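Local coordinates for foldase protein PrsA (Streptococcus pneumoniae, PDB 5TVL) that probably helps secreted proteins fold after they cross the membrane, as a membrane-attached lipoprotein with peptidyl-prolyl cis-trans isomerase activity, at residues L31-M34 and T35-K38; A58-K61 and K62-E66; E66-Q69 and R70-Q74; A75-T78 and L79-K83. All coordinates share one frame; numbering follows the deposited sequence.

How the interactions relate
Following the chain from the N terminus, interaction 1 is a pair of turns inside helix 25-44, standing somewhat apart: its centre is about 26 Å from that of interaction 2. Interaction 2 finishes helix 50-64, interaction 3 begins at their shared residue E66 and forms helix 68-74, and interaction 4 turns through the next loop into helix 79-102. All four are local and in series; none nests in or crosses another, and none closes a long loop. Interactions 2, 3 and 4 touch one another, drawing three consecutive helices together. Interactions 2 and 3 both meet the third subunit, while interactions 1, 3 and 4 also touch the second.

Interaction 1: residues L31-M34 and T35-K38; sequences LLNM and TIQK
T35 turns its hydroxyl back onto the carbonyl of L31, one turn earlier in the same helix, and OG1 donates a hydrogen bond to L31 O at 2.7 Å. The backbone T35 N also binds L31 O, at 3.0 Å, so a single oxygen is gripped by two donors that reach it from opposite faces of its carbonyl plane. The hydroxyl can do this because OG1 stands beside the backbone N (chi1 -55°), directed toward the preceding turn. The following backbone donors are met in regular alpha-helical fashion: I36 N by L32 O at 3.0 Å, Q37 N by N33 O at 3.0 Å, and K38 N by M34 O at 3.2 Å. At the polar ends, N33 OD1 takes a weak bond from Q29 NE2, and K38 NZ forms a long, weak ion pair with D10 of the second subunit. Apolar contact is slight: I36 CD1 lies 3.6 Å from L32 O and meets L32 CG at 4.2 Å. Helix 25-44 is thus faced on several flanks: L32 and T35 touch helix 266-270, T35 and I36 meet helix 242-255, I36 and Q37 lie on helix 79-102, and L31, M34, T35 and K38 pack on the second subunit.

Interaction 2: residues A58-K61 and K62-E66; sequences AEEK and KQYGE
G65 donates its backbone N to K61 O at 2.8 Å, one of four backbone bonds that join these turns. Q63 N reaches E59 O at 3.0 Å, K62 N reaches A58 O at 3.1 Å, and Y64 N reaches E60 O at 3.2 Å. Between side chains, Q63 NE2 gives E59 OE2 only a weak, bent hydrogen bond of 3.4 Å. The E59 chain is folded at its second torsion (chi2 60°), bringing the carboxylate round to the amide, with the two planes nearly perpendicular at 86°. The stronger partner of the Q63 amide is Q179 of the third subunit, which donates to OE1. E60 extends its carboxylate away from this turn toward the next two helices: OE1 forms a salt bridge with R82, and OE2 accepts from Y68 OH and from a glycerol. This is the C-terminal end of helix 50-64, and G65, the first residue to leave helical angles, has a positive phi (79°), a backbone setting that favours glycine. Packing follows the same i to i+4 spacing. E60 and Y64 run side by side and point the same way, E60 CG lying 4.0 Å from Y64 CE2, while the carbonyl oxygen of E60 sits at the edge of the ring, near its plane, 3.3 Å from Y64 CD2. Along the exposed side, K62 lays its CG 3.5 Å from A58 O before its chain bends off. Farther out, Y64 touches V71 of helix 68-74 and Q179 of the third subunit.

Interaction 3: residues E66-Q69 and R70-Q74; sequences ENYQ and RVLSQ
N67 and Y68 are tied to V71 and L72 by i to i+4 bonds of the short helix 68-74, which links the longer helices 50-64 and 79-102. V71 N reaches N67 O at 2.8 Å and L72 N reaches Y68 O at 2.8 Å. The last turn is held less closely: S73 N makes a weak bond of 3.3 Å to Q69 O, and S73 OG adds another weak one to the same oxygen.

Polar groups near R70 come from E66 and N67. The R70 chain bends at chi3 (41°) and folds back toward the start of the helix, bringing NH2 within 3.5 Å of E66 O, which lies obliquely to the guanidinium. N67 ND2 stands at the guanidinium edge, but the two nitrogens are both donors and do not bond; R70 NE makes a long, weak ion pair with a sulfate, and N67 OD1 takes a weak bond from the backbone N of D194 of the third subunit.

Apolar contact rests on Y68 and L72. With CG set opposite its own backbone N (chi1 -165°), Y68 places its ring alongside the next turn, where L72 closes over one face. The methyl L72 CD1 forms a CH-pi contact there, 3.9 Å from the centroid of the Y68 ring, shifted toward its rim.

Interaction 4: residues A75-T78 and L79-K83; sequences AGMT and LETRK
M77 crosses T81 at about a right angle, its sulfur SD lying 3.7 Å from the methyl T81 CG2. The same methyl, T81 CG2, also lies against T78, 3.4 Å from T78 N and 3.8 Å from T78 CG2. One backbone bond joins the two segments: R82 N donates to T78 O at 2.9 Å, and R82 CB rests against that oxygen at 3.4 Å. This is the first turn of helix 79-102, with T78 at its N-cap position, although the T78 side chain makes no capping bond. At chi1 -163° the T81 methyl sits between its own N and carbonyl carbon, where it meets both M77 and T78, and the hydroxyl forms a weak bond with Q20 of the second subunit.

Behind this shell the loop is set by the end of the preceding helix. G76, with positive phi, closes a Schellman motif at the end of helix 68-74, M77 N reaching back to L72 O in a probable hydrogen bond. Farther out, L79 packs on I57 of helix 50-64 and on Y68, while R82 lays its aliphatic part along L72 and Y68 of helix 68-74.

Interaction 1: residues L31-M34 and T35-K38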
ATOM      1  N   LEU A  31      18.789 -11.990 -16.678  1.00 34.20           N
ATOM      2  CA  LEU A  31      19.858 -12.744 -16.007  1.00 36.24           C
ATOM      3  C   LEU A  31      19.728 -12.648 -14.488  1.00 38.30           C
ATOM      4  O   LEU A  31      19.984 -13.628 -13.777  1.00 38.15           O
ATOM      5  CB  LEU A  31      21.246 -12.258 -16.422  1.00 38.13           C
ATOM      6  CG  LEU A  31      22.418 -13.137 -15.952  1.00 42.82           C
ATOM      7  CD1 LEU A  31      22.469 -14.443 -16.730  1.00 43.65           C
ATOM      8  CD2 LEU A  31      23.734 -12.389 -16.085  1.00 49.59           C
ATOM      9  N   LEU A  32      19.350 -11.465 -14.004  1.00 35.59           N
ATOM     10  CA  LEU A  32      19.095 -11.246 -12.584  1.00 35.95           C
ATOM     11  C   LEU A  32      17.963 -12.138 -12.086  1.00 33.84           C
ATOM     12  O   LEU A  32      18.066 -12.723 -11.010  1.00 35.00           O
ATOM     13  CB  LEU A  32      18.753  -9.780 -12.324  1.00 37.50           C
ATOM     14  CG  LEU A  32      18.514  -9.352 -10.871  1.00 41.65           C
ATOM     15  CD1 LEU A  32      19.782  -9.545 -10.050  1.00 43.83           C
ATOM     16  CD2 LEU A  32      18.036  -7.904 -10.813  1.00 43.18           C
ATOM     17  N   ASN A  33      16.897 -12.242 -12.875  1.00 30.47           N
ATOM     18  CA  ASN A  33      15.742 -13.070 -12.519  1.00 30.47           C
ATOM     19  C   ASN A  33      16.002 -14.564 -12.622  1.00 30.98           C
ATOM     20  O   ASN A  33      15.432 -15.338 -11.855  1.00 31.10           O
ATOM     21  CB  ASN A  33      14.533 -12.690 -13.374  1.00 29.54           C
ATOM     22  CG  ASN A  33      13.993 -11.322 -13.028  1.00 29.26           C
ATOM     23  OD1 ASN A  33      14.533 -10.622 -12.168  1.00 28.78           O
ATOM     24  ND2 ASN A  33      12.921 -10.932 -13.696  1.00 31.19           N
ATOM     25  N   MET A  34      16.842 -14.964 -13.575  1.00 31.21           N
ATOM     26  CA  MET A  34      17.328 -16.348 -13.656  1.00 32.05           C
ATOM     27  C   MET A  34      18.199 -16.707 -12.453  1.00 31.19           C
ATOM     28  O   MET A  34      18.156 -17.843 -11.980  1.00 33.80           O
ATOM     29  CB  MET A  34      18.123 -16.584 -14.948  1.00 32.42           C
ATOM     30  CG  MET A  34      17.280 -16.674 -16.212  1.00 32.58           C
ATOM     31  SD  MET A  34      18.299 -16.639 -17.705  1.00 32.61           S
ATOM     32  CE  MET A  34      19.043 -18.269 -17.642  1.00 33.04           C
ATOM     33  N   THR A  35      18.988 -15.745 -11.971  1.00 33.25           N
ATOM     34  CA  THR A  35      19.829 -15.940 -10.782  1.00 33.96           C
ATOM     35  C   THR A  35      19.001 -16.095  -9.506  1.00 32.47           C
ATOM     36  O   THR A  35      19.247 -17.002  -8.709  1.00 32.87           O
ATOM     37  CB  THR A  35      20.827 -14.781 -10.609  1.00 35.19           C
ATOM     38  OG1 THR A  35      21.596 -14.644 -11.809  1.00 37.41           O
ATOM     39  CG2 THR A  35      21.772 -15.041  -9.444  1.00 37.93           C
ATOM     40  N   ILE A  36      18.029 -15.207  -9.328  1.00 31.44           N
ATOM     41  CA  ILE A  36      17.093 -15.275  -8.204  1.00 31.09           C
ATOM     42  C   ILE A  36      16.349 -16.617  -8.218  1.00 32.15           C
ATOM     43  O   ILE A  36      16.245 -17.269  -7.177  1.00 31.61           O
ATOM     44  CB  ILE A  36      16.103 -14.077  -8.208  1.00 30.40           C
ATOM     45  CG1 ILE A  36      16.851 -12.781  -7.862  1.00 31.25           C
ATOM     46  CG2 ILE A  36      14.956 -14.292  -7.222  1.00 30.25           C
ATOM     47  CD1 ILE A  36      16.105 -11.516  -8.227  1.00 32.09           C
ATOM     48  N   GLN A  37      15.861 -17.036  -9.388  1.00 34.01           N
ATOM     49  CA  GLN A  37      15.158 -18.319  -9.518  1.00 37.00           C
ATOM     50  C   GLN A  37      15.984 -19.500  -9.028  1.00 38.57           C
ATOM     51  O   GLN A  37      15.479 -20.325  -8.269  1.00 38.95           O
ATOM     52  CB  GLN A  37      14.723 -18.582 -10.963  1.00 41.64           C
ATOM     53  CG  GLN A  37      14.268 -20.018 -11.210  1.00 46.93           C
ATOM     54  CD  GLN A  37      13.435 -20.182 -12.456  1.00 53.83           C
ATOM     55  OE1 GLN A  37      12.452 -20.922 -12.452  1.00 62.40           O
ATOM     56  NE2 GLN A  37      13.822 -19.504 -13.531  1.00 53.60           N
ATOM     57  N   LYS A  38      17.236 -19.587  -9.484  1.00 41.50           N
ATOM     58  CA  LYS A  38      18.121 -20.716  -9.137  1.00 44.70           C
ATOM     59  C   LYS A  38      18.454 -20.807  -7.643  1.00 43.98           C
ATOM     60  O   LYS A  38      18.471 -21.903  -7.074  1.00 43.77           O
ATOM     61  CB  LYS A  38      19.424 -20.675  -9.947  1.00 48.09           C
ATOM     62  CG  LYS A  38      19.306 -21.262 -11.345  1.00 51.78           C
ATOM     63  CD  LYS A  38      20.678 -21.503 -11.952  1.00 56.67           C
ATOM     64  CE  LYS A  38      20.577 -22.096 -13.348  1.00 62.88           C
ATOM     65  NZ  LYS A  38      20.140 -23.519 -13.338  1.00 67.29           N
TER

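Interaction 2: residues A58-K61 and K62-E66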
ATOM      1  N   ALA A  58      -3.806 -21.273 -13.545  1.00 38.17           N
ATOM      2  CA  ALA A  58      -5.170 -21.578 -13.986  1.00 39.02           C
ATOM      3  C   ALA A  58      -6.097 -20.387 -13.751  1.00 38.66           C
ATOM      4  O   ALA A  58      -6.882 -20.028 -14.630  1.00 39.32           O
ATOM      5  CB  ALA A  58      -5.706 -22.813 -13.275  1.00 41.53           C
ATOM      6  N   GLU A  59      -6.009 -19.793 -12.561  1.00 39.35           N
ATOM      7  CA  GLU A  59      -6.732 -18.554 -12.235  1.00 47.56           C
ATOM      8  C   GLU A  59      -6.354 -17.443 -13.219  1.00 43.95           C
ATOM      9  O   GLU A  59      -7.219 -16.731 -13.732  1.00 43.45           O
ATOM     10  CB  GLU A  59      -6.430 -18.124 -10.784  1.00 54.35           C
ATOM     11  CG  GLU A  59      -7.013 -16.784 -10.325  1.00 64.46           C
ATOM     12  CD  GLU A  59      -8.532 -16.714 -10.391  1.00 76.85           C
ATOM     13  OE1 GLU A  59      -9.199 -17.769 -10.307  1.00 96.06           O
ATOM     14  OE2 GLU A  59      -9.068 -15.591 -10.514  1.00 79.12           O
ATOM     15  N   GLU A  60      -5.055 -17.324 -13.482  1.00 41.02           N
ATOM     16  CA  GLU A  60      -4.516 -16.306 -14.385  1.00 42.22           C
ATOM     17  C   GLU A  60      -5.025 -16.492 -15.818  1.00 41.80           C
ATOM     18  O   GLU A  60      -5.361 -15.518 -16.486  1.00 38.69           O
ATOM     19  CB  GLU A  60      -2.988 -16.343 -14.349  1.00 41.37           C
ATOM     20  CG  GLU A  60      -2.306 -15.083 -14.829  1.00 47.23           C
ATOM     21  CD  GLU A  60      -0.801 -15.151 -14.646  1.00 53.00           C
ATOM     22  OE1 GLU A  60      -0.346 -15.433 -13.515  1.00 55.03           O
ATOM     23  OE2 GLU A  60      -0.059 -14.919 -15.622  1.00 51.53           O
ATOM     24  N   LYS A  61      -5.105 -17.741 -16.270  1.00 42.94           N
ATOM     25  CA  LYS A  61      -5.616 -18.054 -17.608  1.00 46.44           C
ATOM     26  C   LYS A  61      -7.101 -17.702 -17.758  1.00 48.04           C
ATOM     27  O   LYS A  61      -7.519 -17.252 -18.825  1.00 58.09           O
ATOM     28  CB  LYS A  61      -5.378 -19.531 -17.943  1.00 51.05           C
ATOM     29  CG  LYS A  61      -5.544 -19.881 -19.416  1.00 58.67           C
ATOM     30  CD  LYS A  61      -5.269 -21.357 -19.682  1.00 69.91           C
ATOM     31  CE  LYS A  61      -3.793 -21.704 -19.540  1.00 75.63           C
ATOM     32  NZ  LYS A  61      -3.479 -23.066 -20.051  1.00 83.22           N
ATOM     33  N   LYS A  62      -7.887 -17.906 -16.699  1.00 50.08           N
ATOM     34  CA  LYS A  62      -9.306 -17.520 -16.694  1.00 52.33           C
ATOM     35  C   LYS A  62      -9.487 -16.005 -16.746  1.00 48.11           C
ATOM     36  O   LYS A  62     -10.360 -15.510 -17.460  1.00 46.89           O
ATOM     37  CB  LYS A  62     -10.033 -18.066 -15.458  1.00 62.46           C
ATOM     38  CG  LYS A  62     -10.292 -19.564 -15.485  1.00 72.05           C
ATOM     39  CD  LYS A  62     -11.355 -19.971 -14.473  1.00 81.08           C
ATOM     40  CE  LYS A  62     -12.761 -19.683 -14.984  1.00 86.59           C
ATOM     41  NZ  LYS A  62     -13.813 -20.115 -14.023  1.00 93.22           N
ATOM     42  N   GLN A  63      -8.673 -15.282 -15.978  1.00 43.91           N
ATOM     43  CA  GLN A  63      -8.721 -13.814 -15.938  1.00 42.38           C
ATOM     44  C   GLN A  63      -8.516 -13.171 -17.310  1.00 37.46           C
ATOM     45  O   GLN A  63      -9.266 -12.280 -17.694  1.00 35.90           O
ATOM     46  CB  GLN A  63      -7.674 -13.261 -14.969  1.00 40.77           C
ATOM     47  CG  GLN A  63      -8.008 -13.477 -13.506  1.00 43.92           C
ATOM     48  CD  GLN A  63      -6.968 -12.887 -12.570  1.00 45.60           C
ATOM     49  OE1 GLN A  63      -5.856 -12.535 -12.983  1.00 42.43           O
ATOM     50  NE2 GLN A  63      -7.325 -12.776 -11.297  1.00 49.04           N
ATOM     51  N   TYR A  64      -7.499 -13.629 -18.031  1.00 34.28           N
ATOM     52  CA  TYR A  64      -7.175 -13.089 -19.353  1.00 32.69           C
ATOM     53  C   TYR A  64      -8.012 -13.712 -20.481  1.00 35.68           C
ATOM     54  O   TYR A  64      -8.458 -13.003 -21.390  1.00 39.10           O
ATOM     55  CB  TYR A  64      -5.670 -13.215 -19.619  1.00 29.48           C
ATOM     56  CG  TYR A  64      -4.859 -12.255 -18.770  1.00 27.45           C
ATOM     57  CD1 TYR A  64      -4.843 -10.887 -19.056  1.00 26.14           C
ATOM     58  CD2 TYR A  64      -4.124 -12.702 -17.674  1.00 27.45           C
ATOM     59  CE1 TYR A  64      -4.110 -10.000 -18.284  1.00 25.83           C
ATOM     60  CE2 TYR A  64      -3.385 -11.822 -16.895  1.00 27.47           C
ATOM     61  CZ  TYR A  64      -3.381 -10.472 -17.203  1.00 26.61           C
ATOM     62  OH  TYR A  64      -2.656  -9.595 -16.433  1.00 27.55           O
ATOM     63  N   GLY A  65      -8.237 -15.022 -20.416  1.00 38.04           N
ATOM     64  CA  GLY A  65      -9.038 -15.719 -21.424  1.00 42.31           C
ATOM     65  C   GLY A  65      -8.205 -15.955 -22.665  1.00 45.61           C
ATOM     66  O   GLY A  65      -7.103 -16.500 -22.568  1.00 50.75           O
ATOM     67  N   GLU A  66      -8.720 -15.542 -23.826  1.00 50.07           N
ATOM     68  CA  GLU A  66      -7.974 -15.642 -25.093  1.00 53.13           C
ATOM     69  C   GLU A  66      -6.932 -14.523 -25.278  1.00 51.76           C
ATOM     70  O   GLU A  66      -6.104 -14.597 -26.190  1.00 51.70           O
ATOM     71  CB  GLU A  66      -8.933 -15.722 -26.287  1.00 61.49           C
ATOM     72  CG  GLU A  66      -9.759 -17.008 -26.278  1.00 73.20           C
ATOM     73  CD  GLU A  66     -10.572 -17.249 -27.543  1.00 81.40           C
ATOM     74  OE1 GLU A  66     -11.622 -17.920 -27.445  1.00 81.82           O
ATOM     75  OE2 GLU A  66     -10.170 -16.790 -28.633  1.00 87.60           O
TER

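Interaction 3: residues E66-Q69 and R70-Q74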
ATOM      1  N   GLU A  66      -8.720 -15.542 -23.826  1.00 50.07           N
ATOM      2  CA  GLU A  66      -7.974 -15.642 -25.093  1.00 53.13           C
ATOM      3  C   GLU A  66      -6.932 -14.523 -25.278  1.00 51.76           C
ATOM      4  O   GLU A  66      -6.104 -14.597 -26.190  1.00 51.70           O
ATOM      5  CB  GLU A  66      -8.933 -15.722 -26.287  1.00 61.49           C
ATOM      6  CG  GLU A  66      -9.759 -17.008 -26.278  1.00 73.20           C
ATOM      7  CD  GLU A  66     -10.572 -17.249 -27.543  1.00 81.40           C
ATOM      8  OE1 GLU A  66     -11.622 -17.920 -27.445  1.00 81.82           O
ATOM      9  OE2 GLU A  66     -10.170 -16.790 -28.633  1.00 87.60           O
ATOM     10  N   ASN A  67      -6.966 -13.506 -24.412  1.00 49.30           N
ATOM     11  CA  ASN A  67      -5.890 -12.503 -24.328  1.00 44.75           C
ATOM     12  C   ASN A  67      -4.572 -13.060 -23.777  1.00 39.84           C
ATOM     13  O   ASN A  67      -3.527 -12.439 -23.968  1.00 36.30           O
ATOM     14  CB  ASN A  67      -6.302 -11.324 -23.427  1.00 44.82           C
ATOM     15  CG  ASN A  67      -7.370 -10.448 -24.048  1.00 48.49           C
ATOM     16  OD1 ASN A  67      -8.550 -10.556 -23.714  1.00 49.92           O
ATOM     17  ND2 ASN A  67      -6.958  -9.558 -24.943  1.00 53.86           N
ATOM     18  N   TYR A  68      -4.610 -14.201 -23.083  1.00 34.86           N
ATOM     19  CA  TYR A  68      -3.476 -14.634 -22.263  1.00 34.06           C
ATOM     20  C   TYR A  68      -2.184 -14.835 -23.058  1.00 37.73           C
ATOM     21  O   TYR A  68      -1.153 -14.269 -22.703  1.00 37.93           O
ATOM     22  CB  TYR A  68      -3.828 -15.901 -21.468  1.00 33.13           C
ATOM     23  CG  TYR A  68      -2.877 -16.226 -20.326  1.00 31.80           C
ATOM     24  CD1 TYR A  68      -2.500 -15.253 -19.402  1.00 30.04           C
ATOM     25  CD2 TYR A  68      -2.386 -17.518 -20.147  1.00 34.07           C
ATOM     26  CE1 TYR A  68      -1.642 -15.549 -18.356  1.00 30.73           C
ATOM     27  CE2 TYR A  68      -1.532 -17.829 -19.095  1.00 34.50           C
ATOM     28  CZ  TYR A  68      -1.159 -16.842 -18.201  1.00 32.99           C
ATOM     29  OH  TYR A  68      -0.309 -17.151 -17.163  1.00 33.17           O
ATOM     30  N   GLN A  69      -2.256 -15.607 -24.140  1.00 43.87           N
ATOM     31  CA  GLN A  69      -1.084 -15.870 -24.992  1.00 53.08           C
ATOM     32  C   GLN A  69      -0.480 -14.556 -25.500  1.00 50.61           C
ATOM     33  O   GLN A  69       0.738 -14.355 -25.440  1.00 49.22           O
ATOM     34  CB  GLN A  69      -1.466 -16.771 -26.177  1.00 62.73           C
ATOM     35  CG  GLN A  69      -0.289 -17.378 -26.938  1.00 75.99           C
ATOM     36  CD  GLN A  69       0.407 -18.522 -26.203  1.00 86.06           C
ATOM     37  OE1 GLN A  69       0.022 -18.908 -25.093  1.00 82.86           O
ATOM     38  NE2 GLN A  69       1.441 -19.076 -26.832  1.00 93.78           N
ATOM     39  N   ARG A  70      -1.356 -13.674 -25.974  1.00 47.60           N
ATOM     40  CA  ARG A  70      -0.994 -12.324 -26.422  1.00 46.70           C
ATOM     41  C   ARG A  70      -0.340 -11.484 -25.305  1.00 40.72           C
ATOM     42  O   ARG A  70       0.644 -10.780 -25.550  1.00 38.06           O
ATOM     43  CB  ARG A  70      -2.252 -11.635 -26.972  1.00 52.01           C
ATOM     44  CG  ARG A  70      -2.033 -10.343 -27.736  1.00 61.54           C
ATOM     45  CD  ARG A  70      -3.205 -10.020 -28.668  1.00 69.34           C
ATOM     46  NE  ARG A  70      -4.534 -10.283 -28.086  1.00 63.28           N
ATOM     47  CZ  ARG A  70      -5.317 -11.341 -28.344  1.00 65.55           C
ATOM     48  NH1 ARG A  70      -4.946 -12.312 -29.183  1.00 71.46           N
ATOM     49  NH2 ARG A  70      -6.502 -11.439 -27.743  1.00 64.32           N
ATOM     50  N   VAL A  71      -0.880 -11.586 -24.088  1.00 35.99           N
ATOM     51  CA  VAL A  71      -0.356 -10.869 -22.910  1.00 34.52           C
ATOM     52  C   VAL A  71       0.999 -11.406 -22.411  1.00 35.93           C
ATOM     53  O   VAL A  71       1.847 -10.623 -21.963  1.00 37.22           O
ATOM     54  CB  VAL A  71      -1.397 -10.848 -21.755  1.00 31.32           C
ATOM     55  CG1 VAL A  71      -0.794 -10.333 -20.448  1.00 29.74           C
ATOM     56  CG2 VAL A  71      -2.596  -9.987 -22.139  1.00 30.63           C
ATOM     57  N   LEU A  72       1.200 -12.722 -22.469  1.00 37.10           N
ATOM     58  CA  LEU A  72       2.477 -13.320 -22.054  1.00 41.31           C
ATOM     59  C   LEU A  72       3.653 -12.882 -22.940  1.00 44.70           C
ATOM     60  O   LEU A  72       4.755 -12.665 -22.430  1.00 44.37           O
ATOM     61  CB  LEU A  72       2.386 -14.849 -22.024  1.00 43.89           C
ATOM     62  CG  LEU A  72       1.472 -15.489 -20.979  1.00 44.52           C
ATOM     63  CD1 LEU A  72       1.347 -16.980 -21.261  1.00 48.39           C
ATOM     64  CD2 LEU A  72       1.980 -15.247 -19.566  1.00 45.64           C
ATOM     65  N   SER A  73       3.415 -12.757 -24.250  1.00 44.04           N
ATOM     66  CA  SER A  73       4.420 -12.233 -25.202  1.00 45.24           C
ATOM     67  C   SER A  73       4.950 -10.863 -24.779  1.00 45.37           C
ATOM     68  O   SER A  73       6.162 -10.665 -24.708  1.00 46.01           O
ATOM     69  CB  SER A  73       3.837 -12.118 -26.619  1.00 45.25           C
ATOM     70  OG  SER A  73       3.457 -13.380 -27.137  1.00 45.16           O
ATOM     71  N   GLN A  74       4.033  -9.943 -24.478  1.00 46.21           N
ATOM     72  CA  GLN A  74       4.374  -8.568 -24.070  1.00 48.75           C
ATOM     73  C   GLN A  74       5.181  -8.533 -22.766  1.00 49.40           C
ATOM     74  O   GLN A  74       6.059  -7.684 -22.605  1.00 55.49           O
ATOM     75  CB  GLN A  74       3.109  -7.719 -23.887  1.00 51.95           C
ATOM     76  CG  GLN A  74       2.258  -7.519 -25.138  1.00 55.56           C
ATOM     77  CD  GLN A  74       2.686  -6.344 -26.003  1.00 60.63           C
ATOM     78  OE1 GLN A  74       2.991  -5.262 -25.500  1.00 60.65           O
ATOM     79  NE2 GLN A  74       2.680  -6.545 -27.319  1.00 65.47           N
TER

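Interaction 4: residues A75-T78 and L79-K83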
ATOM      1  N   ALA A  75       4.875  -9.455 -21.851  1.00 46.88           N
ATOM      2  CA  ALA A  75       5.625  -9.609 -20.592  1.00 44.71           C
ATOM      3  C   ALA A  75       6.981 -10.320 -20.746  1.00 42.21           C
ATOM      4  O   ALA A  75       7.726 -10.429 -19.767  1.00 39.48           O
ATOM      5  CB  ALA A  75       4.772 -10.343 -19.565  1.00 41.84           C
ATOM      6  N   GLY A  76       7.292 -10.802 -21.953  1.00 40.33           N
ATOM      7  CA  GLY A  76       8.533 -11.515 -22.225  1.00 41.35           C
ATOM      8  C   GLY A  76       8.483 -12.933 -21.701  1.00 42.93           C
ATOM      9  O   GLY A  76       9.482 -13.439 -21.180  1.00 47.00           O
ATOM     10  N   MET A  77       7.323 -13.576 -21.857  1.00 41.83           N
ATOM     11  CA  MET A  77       7.046 -14.875 -21.252  1.00 39.92           C
ATOM     12  C   MET A  77       6.351 -15.814 -22.223  1.00 38.74           C
ATOM     13  O   MET A  77       5.505 -15.404 -23.010  1.00 35.75           O
ATOM     14  CB  MET A  77       6.147 -14.710 -20.018  1.00 39.74           C
ATOM     15  CG  MET A  77       6.713 -13.830 -18.913  1.00 40.84           C
ATOM     16  SD  MET A  77       8.228 -14.475 -18.180  1.00 45.23           S
ATOM     17  CE  MET A  77       8.966 -12.969 -17.548  1.00 48.12           C
ATOM     18  N   THR A  78       6.774 -17.070 -22.196  1.00 41.53           N
ATOM     19  CA  THR A  78       5.937 -18.193 -22.616  1.00 44.41           C
ATOM     20  C   THR A  78       5.227 -18.797 -21.394  1.00 42.44           C
ATOM     21  O   THR A  78       5.506 -18.430 -20.249  1.00 39.36           O
ATOM     22  CB  THR A  78       6.742 -19.264 -23.396  1.00 48.11           C
ATOM     23  OG1 THR A  78       5.837 -20.233 -23.944  1.00 60.24           O
ATOM     24  CG2 THR A  78       7.775 -19.984 -22.520  1.00 47.99           C
ATOM     25  N   LEU A  79       4.301 -19.715 -21.656  1.00 43.18           N
ATOM     26  CA  LEU A  79       3.511 -20.364 -20.603  1.00 43.18           C
ATOM     27  C   LEU A  79       4.389 -21.105 -19.586  1.00 42.03           C
ATOM     28  O   LEU A  79       4.130 -21.050 -18.385  1.00 39.17           O
ATOM     29  CB  LEU A  79       2.486 -21.325 -21.229  1.00 46.69           C
ATOM     30  CG  LEU A  79       1.410 -21.945 -20.328  1.00 50.24           C
ATOM     31  CD1 LEU A  79       0.513 -20.873 -19.724  1.00 50.05           C
ATOM     32  CD2 LEU A  79       0.578 -22.953 -21.111  1.00 53.29           C
ATOM     33  N   GLU A  80       5.423 -21.783 -20.082  1.00 45.33           N
ATOM     34  CA  GLU A  80       6.392 -22.512 -19.251  1.00 47.79           C
ATOM     35  C   GLU A  80       7.143 -21.601 -18.273  1.00 43.05           C
ATOM     36  O   GLU A  80       7.146 -21.845 -17.069  1.00 41.35           O
ATOM     37  CB  GLU A  80       7.395 -23.252 -20.153  1.00 55.05           C
ATOM     38  CG  GLU A  80       8.355 -24.196 -19.433  1.00 66.41           C
ATOM     39  CD  GLU A  80       9.256 -24.975 -20.385  1.00 81.03           C
ATOM     40  OE1 GLU A  80       8.773 -25.431 -21.447  1.00 86.06           O
ATOM     41  OE2 GLU A  80      10.453 -25.144 -20.067  1.00 84.38           O
ATOM     42  N   THR A  81       7.772 -20.557 -18.801  1.00 42.08           N
ATOM     43  CA  THR A  81       8.589 -19.642 -17.994  1.00 42.36           C
ATOM     44  C   THR A  81       7.763 -18.652 -17.143  1.00 36.34           C
ATOM     45  O   THR A  81       8.299 -18.043 -16.213  1.00 30.42           O
ATOM     46  CB  THR A  81       9.628 -18.895 -18.866  1.00 46.52           C
ATOM     47  OG1 THR A  81      10.650 -18.342 -18.028  1.00 59.06           O
ATOM     48  CG2 THR A  81       8.995 -17.791 -19.677  1.00 45.25           C
ATOM     49  N   ARG A  82       6.477 -18.484 -17.470  1.00 34.50           N
ATOM     50  CA  ARG A  82       5.541 -17.792 -16.578  1.00 32.73           C
ATOM     51  C   ARG A  82       5.246 -18.656 -15.352  1.00 33.58           C
ATOM     52  O   ARG A  82       5.274 -18.169 -14.225  1.00 32.29           O
ATOM     53  CB  ARG A  82       4.226 -17.434 -17.295  1.00 32.17           C
ATOM     54  CG  ARG A  82       3.159 -16.779 -16.414  1.00 32.64           C
ATOM     55  CD  ARG A  82       3.701 -15.612 -15.584  1.00 33.49           C
ATOM     56  NE  ARG A  82       2.709 -15.039 -14.672  1.00 33.72           N
ATOM     57  CZ  ARG A  82       2.992 -14.347 -13.563  1.00 34.79           C
ATOM     58  NH1 ARG A  82       4.252 -14.113 -13.179  1.00 34.99           N
ATOM     59  NH2 ARG A  82       1.994 -13.877 -12.817  1.00 35.09           N
ATOM     60  N   LYS A  83       4.952 -19.934 -15.590  1.00 36.02           N
ATOM     61  CA  LYS A  83       4.756 -20.922 -14.523  1.00 37.53           C
ATOM     62  C   LYS A  83       5.984 -20.982 -13.603  1.00 35.98           C
ATOM     63  O   LYS A  83       5.840 -21.120 -12.393  1.00 37.05           O
ATOM     64  CB  LYS A  83       4.459 -22.304 -15.123  1.00 41.42           C
ATOM     65  CG  LYS A  83       3.954 -23.344 -14.141  1.00 46.93           C
ATOM     66  CD  LYS A  83       3.713 -24.685 -14.827  1.00 51.53           C
ATOM     67  CE  LYS A  83       3.721 -25.834 -13.824  1.00 55.17           C
ATOM     68  NZ  LYS A  83       3.527 -27.164 -14.466  1.00 58.41           N
TER